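Local atomic coordinates of putative pachytene checkpoint protein 2 (Caenorhabditis elegans, PDB entry 4XGU), a protein that is an AAA+ ATPase that binds and hydrolyses ATP, belongs to the PCH2 family of protein remodelers, and probably acts in chromosome recombination during meiosis. Residues F368-L382 against P406-L420. Sequence-based numbering, arbitrary orientation.
Sequences FTEILFKIAQEARGL and PNCMNLFLEAVKERL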
loop_
_atom_site.group_PDB
_atom_site.type_symbol
_atom_site.label_atom_id
_atom_site.label_comp_id
_atom_site.label_asym_id
_atom_site.label_seq_id
_atom_site.Cartn_x
_atom_site.Cartn_y
_atom_site.Cartn_z
ATOM N N PHE B 368 61.117 -2.157 0.527
ATOM C CA PHE B 368 60.206 -2.623 -0.517
ATOM C C PHE B 368 58.950 -3.225 0.098
ATOM O O PHE B 368 57.844 -3.016 -0.397
ATOM C CB PHE B 368 60.891 -3.646 -1.423
ATOM C CG PHE B 368 61.553 -3.040 -2.624
ATOM C CD1 PHE B 368 60.974 -1.965 -3.280
ATOM C CD2 PHE B 368 62.758 -3.537 -3.093
ATOM C CE1 PHE B 368 61.581 -1.399 -4.385
ATOM C CE2 PHE B 368 63.372 -2.976 -4.197
ATOM C CZ PHE B 368 62.781 -1.904 -4.845
ATOM N N THR B 369 59.133 -3.976 1.178
ATOM C CA THR B 369 58.013 -4.475 1.964
ATOM C C THR B 369 57.234 -3.292 2.529
ATOM O O THR B 369 56.003 -3.297 2.560
ATOM C CB THR B 369 58.489 -5.392 3.111
ATOM O OG1 THR B 369 59.110 -6.563 2.566
ATOM C CG2 THR B 369 57.326 -5.806 3.996
ATOM N N GLU B 370 57.966 -2.266 2.957
ATOM C CA GLU B 370 57.362 -1.069 3.535
ATOM C C GLU B 370 56.688 -0.200 2.473
ATOM O O GLU B 370 55.587 0.310 2.690
ATOM C CB GLU B 370 58.417 -0.252 4.290
ATOM C CG GLU B 370 57.874 0.991 4.982
ATOM C CD GLU B 370 56.966 0.664 6.154
ATOM O OE1 GLU B 370 57.084 -0.448 6.711
ATOM O OE2 GLU B 370 56.132 1.521 6.519
ATOM N N ILE B 371 57.350 -0.031 1.331
ATOM C CA ILE B 371 56.795 0.763 0.237
ATOM C C ILE B 371 55.495 0.141 -0.264
ATOM O O ILE B 371 54.521 0.847 -0.529
ATOM C CB ILE B 371 57.787 0.898 -0.938
ATOM C CG1 ILE B 371 59.005 1.722 -0.525
ATOM C CG2 ILE B 371 57.124 1.573 -2.122
ATOM C CD1 ILE B 371 60.120 1.703 -1.543
ATOM N N LEU B 372 55.485 -1.183 -0.380
ATOM C CA LEU B 372 54.293 -1.907 -0.810
ATOM C C LEU B 372 53.177 -1.779 0.219
ATOM O O LEU B 372 52.004 -1.670 -0.135
ATOM C CB LEU B 372 54.619 -3.381 -1.057
ATOM C CG LEU B 372 53.456 -4.268 -1.509
ATOM C CD1 LEU B 372 52.810 -3.703 -2.762
ATOM C CD2 LEU B 372 53.930 -5.693 -1.745
ATOM N N PHE B 373 53.550 -1.789 1.496
ATOM C CA PHE B 373 52.585 -1.596 2.572
ATOM C C PHE B 373 51.975 -0.201 2.499
ATOM O O PHE B 373 50.795 -0.009 2.800
ATOM C CB PHE B 373 53.242 -1.809 3.936
ATOM C CG PHE B 373 52.277 -1.752 5.087
ATOM C CD1 PHE B 373 52.016 -0.556 5.737
ATOM C CD2 PHE B 373 51.628 -2.895 5.517
ATOM C CE1 PHE B 373 51.126 -0.505 6.792
ATOM C CE2 PHE B 373 50.741 -2.852 6.573
ATOM C CZ PHE B 373 50.489 -1.656 7.211
ATOM N N LYS B 374 52.795 0.768 2.103
ATOM C CA LYS B 374 52.353 2.149 1.958
ATOM C C LYS B 374 51.304 2.244 0.856
ATOM O O LYS B 374 50.365 3.036 0.944
ATOM C CB LYS B 374 53.545 3.063 1.658
ATOM C CG LYS B 374 53.341 4.528 2.027
ATOM C CD LYS B 374 52.861 5.354 0.844
ATOM C CE LYS B 374 52.827 6.833 1.191
ATOM N NZ LYS B 374 51.878 7.116 2.305
ATOM N N ILE B 375 51.470 1.425 -0.179
ATOM C CA ILE B 375 50.493 1.341 -1.258
ATOM C C ILE B 375 49.177 0.792 -0.724
ATOM O O ILE B 375 48.100 1.283 -1.068
ATOM C CB ILE B 375 50.997 0.453 -2.413
ATOM C CG1 ILE B 375 52.252 1.060 -3.043
ATOM C CG2 ILE B 375 49.915 0.272 -3.468
ATOM C CD1 ILE B 375 52.787 0.267 -4.212
ATOM N N ALA B 376 49.274 -0.224 0.130
ATOM C CA ALA B 376 48.102 -0.815 0.763
ATOM C C ALA B 376 47.349 0.222 1.593
ATOM O O ALA B 376 46.124 0.161 1.714
ATOM C CB ALA B 376 48.508 -1.996 1.628
ATOM N N GLN B 377 48.090 1.172 2.158
ATOM C CA GLN B 377 47.491 2.270 2.910
ATOM C C GLN B 377 46.733 3.221 1.988
ATOM O O GLN B 377 45.758 3.850 2.397
ATOM C CB GLN B 377 48.558 3.044 3.686
ATOM C CG GLN B 377 48.896 2.466 5.050
ATOM C CD GLN B 377 49.821 3.370 5.843
ATOM O OE1 GLN B 377 50.562 4.173 5.274
ATOM N NE2 GLN B 377 49.774 3.251 7.164
ATOM N N GLU B 378 47.187 3.324 0.742
ATOM C CA GLU B 378 46.546 4.204 -0.225
ATOM C C GLU B 378 45.346 3.527 -0.875
ATOM O O GLU B 378 44.518 4.187 -1.496
ATOM C CB GLU B 378 47.538 4.649 -1.306
ATOM C CG GLU B 378 48.871 5.194 -0.792
ATOM C CD GLU B 378 48.756 6.558 -0.131
ATOM O OE1 GLU B 378 47.625 7.067 0.023
ATOM O OE2 GLU B 378 49.805 7.128 0.236
ATOM N N ALA B 379 45.252 2.210 -0.722
ATOM C CA ALA B 379 44.205 1.431 -1.378
ATOM C C ALA B 379 43.104 1.014 -0.410
ATOM O O ALA B 379 42.599 -0.104 -0.487
ATOM C CB ALA B 379 44.806 0.202 -2.041
ATOM N N ARG B 380 42.727 1.916 0.489
ATOM C CA ARG B 380 41.758 1.592 1.530
ATOM C C ARG B 380 40.344 1.380 0.991
ATOM O O ARG B 380 39.608 0.527 1.487
ATOM C CB ARG B 380 41.752 2.686 2.600
ATOM C CG ARG B 380 42.957 2.625 3.524
ATOM C CD ARG B 380 42.865 3.635 4.656
ATOM N NE ARG B 380 43.830 3.336 5.712
ATOM C CZ ARG B 380 44.434 4.255 6.457
ATOM N NH1 ARG B 380 44.181 5.542 6.263
ATOM N NH2 ARG B 380 45.298 3.887 7.393
ATOM N N GLY B 381 39.968 2.148 -0.026
ATOM C CA GLY B 381 38.628 2.063 -0.581
ATOM C C GLY B 381 38.374 0.844 -1.453
ATOM O O GLY B 381 37.234 0.400 -1.592
ATOM N N LEU B 382 39.439 0.299 -2.037
ATOM C CA LEU B 382 39.327 -0.812 -2.981
ATOM C C LEU B 382 38.854 -2.111 -2.334
ATOM O O LEU B 382 39.231 -2.431 -1.208
ATOM C CB LEU B 382 40.672 -1.049 -3.669
ATOM C CG LEU B 382 41.211 0.129 -4.476
ATOM C CD1 LEU B 382 42.524 -0.237 -5.145
ATOM C CD2 LEU B 382 40.187 0.568 -5.503
ATOM N N PRO B 406 61.378 -2.071 -8.830
ATOM C CA PRO B 406 61.149 -0.688 -8.393
ATOM C C PRO B 406 60.050 0.019 -9.184
ATOM O O PRO B 406 59.250 0.749 -8.600
ATOM C CB PRO B 406 62.503 -0.016 -8.634
ATOM C CG PRO B 406 63.487 -1.123 -8.557
ATOM C CD PRO B 406 62.794 -2.293 -9.181
ATOM N N ASN B 407 60.014 -0.198 -10.495
ATOM C CA ASN B 407 58.972 0.394 -11.326
ATOM C C ASN B 407 57.609 -0.226 -11.046
ATOM O O ASN B 407 56.582 0.452 -11.108
ATOM C CB ASN B 407 59.320 0.248 -12.808
ATOM C CG ASN B 407 59.593 1.582 -13.472
ATOM O OD1 ASN B 407 59.069 2.614 -13.052
ATOM N ND2 ASN B 407 60.415 1.568 -14.516
ATOM N N CYS B 408 57.610 -1.519 -10.737
ATOM C CA CYS B 408 56.386 -2.246 -10.420
ATOM C C CYS B 408 55.640 -1.613 -9.252
ATOM O O CYS B 408 54.418 -1.473 -9.283
ATOM C CB CYS B 408 56.705 -3.705 -10.104
ATOM S SG CYS B 408 55.350 -4.595 -9.327
ATOM N N MET B 409 56.390 -1.237 -8.222
ATOM C CA MET B 409 55.827 -0.558 -7.065
ATOM C C MET B 409 55.254 0.798 -7.470
ATOM O O MET B 409 54.200 1.211 -6.982
ATOM C CB MET B 409 56.893 -0.390 -5.981
ATOM C CG MET B 409 56.478 -0.891 -4.609
ATOM S SD MET B 409 55.942 -2.612 -4.602
ATOM C CE MET B 409 57.358 -3.416 -5.339
ATOM N N ASN B 410 55.951 1.480 -8.374
ATOM C CA ASN B 410 55.518 2.790 -8.836
ATOM C C ASN B 410 54.260 2.692 -9.698
ATOM O O ASN B 410 53.368 3.535 -9.606
ATOM C CB ASN B 410 56.640 3.479 -9.615
ATOM C CG ASN B 410 56.627 4.988 -9.447
ATOM O OD1 ASN B 410 57.290 5.529 -8.560
ATOM N ND2 ASN B 410 55.871 5.674 -10.299
ATOM N N LEU B 411 54.189 1.656 -10.530
ATOM C CA LEU B 411 53.038 1.471 -11.407
ATOM C C LEU B 411 51.812 1.028 -10.621
ATOM O O LEU B 411 50.698 1.486 -10.883
ATOM C CB LEU B 411 53.347 0.455 -12.508
ATOM C CG LEU B 411 54.421 0.838 -13.530
ATOM C CD1 LEU B 411 54.418 -0.138 -14.697
ATOM C CD2 LEU B 411 54.234 2.271 -14.017
ATOM N N PHE B 412 52.024 0.133 -9.660
ATOM C CA PHE B 412 50.945 -0.347 -8.807
ATOM C C PHE B 412 50.284 0.811 -8.074
ATOM O O PHE B 412 49.059 0.889 -7.996
ATOM C CB PHE B 412 51.464 -1.380 -7.803
ATOM C CG PHE B 412 51.151 -2.802 -8.177
ATOM C CD1 PHE B 412 49.950 -3.380 -7.804
ATOM C CD2 PHE B 412 52.056 -3.561 -8.900
ATOM C CE1 PHE B 412 49.657 -4.688 -8.146
ATOM C CE2 PHE B 412 51.769 -4.870 -9.244
ATOM C CZ PHE B 412 50.569 -5.434 -8.866
ATOM N N LEU B 413 51.105 1.715 -7.550
ATOM C CA LEU B 413 50.599 2.884 -6.842
ATOM C C LEU B 413 49.752 3.764 -7.761
ATOM O O LEU B 413 48.708 4.277 -7.353
ATOM C CB LEU B 413 51.755 3.695 -6.255
ATOM C CG LEU B 413 51.356 4.875 -5.367
ATOM C CD1 LEU B 413 50.711 4.378 -4.080
ATOM C CD2 LEU B 413 52.561 5.751 -5.070
ATOM N N GLU B 414 50.198 3.932 -9.002
ATOM C CA GLU B 414 49.463 4.745 -9.964
ATOM C C GLU B 414 48.110 4.130 -10.298
ATOM O O GLU B 414 47.108 4.838 -10.408
ATOM C CB GLU B 414 50.276 4.938 -11.243
ATOM C CG GLU B 414 51.133 6.190 -11.244
ATOM C CD GLU B 414 51.183 6.853 -12.605
ATOM O OE1 GLU B 414 51.471 8.068 -12.667
ATOM O OE2 GLU B 414 50.928 6.161 -13.615
ATOM N N ALA B 415 48.087 2.812 -10.462
ATOM C CA ALA B 415 46.850 2.107 -10.776
ATOM C C ALA B 415 45.849 2.228 -9.632
ATOM O O ALA B 415 44.656 2.428 -9.863
ATOM C CB ALA B 415 47.136 0.646 -11.082
ATOM N N VAL B 416 46.343 2.108 -8.402
ATOM C CA VAL B 416 45.509 2.255 -7.213
ATOM C C VAL B 416 44.819 3.614 -7.195
ATOM O O VAL B 416 43.604 3.702 -7.014
ATOM C CB VAL B 416 46.330 2.091 -5.917
ATOM C CG1 VAL B 416 45.518 2.544 -4.713
ATOM C CG2 VAL B 416 46.786 0.650 -5.746
ATOM N N LYS B 417 45.605 4.668 -7.395
ATOM C CA LYS B 417 45.081 6.028 -7.427
ATOM C C LYS B 417 44.075 6.213 -8.556
ATOM O O LYS B 417 43.059 6.888 -8.390
ATOM C CB LYS B 417 46.223 7.033 -7.574
ATOM C CG LYS B 417 46.479 7.858 -6.327
ATOM C CD LYS B 417 47.960 8.140 -6.148
ATOM C CE LYS B 417 48.197 9.075 -4.976
ATOM N NZ LYS B 417 49.647 9.238 -4.688
ATOM N N GLU B 418 44.363 5.606 -9.702
ATOM C CA GLU B 418 43.487 5.714 -10.858
ATOM C C GLU B 418 42.180 4.976 -10.601
ATOM O O GLU B 418 41.110 5.417 -11.019
ATOM C CB GLU B 418 44.174 5.161 -12.108
ATOM C CG GLU B 418 43.610 5.698 -13.412
ATOM C CD GLU B 418 44.167 4.980 -14.626
ATOM O OE1 GLU B 418 43.587 3.945 -15.018
ATOM O OE2 GLU B 418 45.181 5.449 -15.186
ATOM N N ARG B 419 42.275 3.854 -9.898
ATOM C CA ARG B 419 41.112 3.020 -9.626
ATOM C C ARG B 419 40.188 3.670 -8.598
ATOM O O ARG B 419 38.974 3.469 -8.630
ATOM C CB ARG B 419 41.558 1.638 -9.145
ATOM C CG ARG B 419 40.475 0.577 -9.176
ATOM C CD ARG B 419 39.856 0.455 -10.559
ATOM N NE ARG B 419 39.265 -0.864 -10.774
ATOM C CZ ARG B 419 38.074 -1.239 -10.320
ATOM N NH1 ARG B 419 37.331 -0.394 -9.613
ATOM N NH2 ARG B 419 37.625 -2.462 -10.567
ATOM N N LEU B 420 40.764 4.456 -7.694
ATOM C CA LEU B 420 39.989 5.121 -6.649
ATOM C C LEU B 420 39.179 6.299 -7.183
ATOM O O LEU B 420 38.101 6.601 -6.671
ATOM C CB LEU B 420 40.911 5.602 -5.529
ATOM C CG LEU B 420 41.544 4.523 -4.653
ATOM C CD1 LEU B 420 42.600 5.147 -3.765
ATOM C CD2 LEU B 420 40.489 3.815 -3.816
#
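Helices 368-378 and 406-420 run side by side in the same direction, their axes only 3° apart and 9.8 Å at closest approach, a worked example of parallel helices joined mainly by apolar side chains, with no hydrogen bond between the two segments. At the centre Ile375 is a knob in the hole formed by Met409, Phe412, Leu413 and Val416. With CG1 beside the backbone N (chi1 -63°), its two branches part: CD1 reaches Met409 CG at 3.9 Å, while CG2 meets Val416 CG2 at 3.9 Å. Cutting the side chain back to an alanine is likely to open a gap among these four residues and leave Leu413 CD1 without its 3.8 Å contact to Ile375 CG1. Met409 bends at chi2 and chi3, bringing SD within 3.8 Å of Leu372 CD1, and its CG lies 3.6 Å from Ile371 CG2. At one end the edge of the Phe368 ring meets Pro406 CG; toward the other, Ala379 CB packs on Val416 CG1 at 3.6 Å and Leu382 CD2 touches Leu420 CD2 and Arg419 CG. In the C-terminal AAA+ lid, Leu372 also packs on helix 324-340 and Val416 on helix 384-397, making this pair part of a cluster of lid helices, with the Arg419 side chain about 10 Å from the bound ADP.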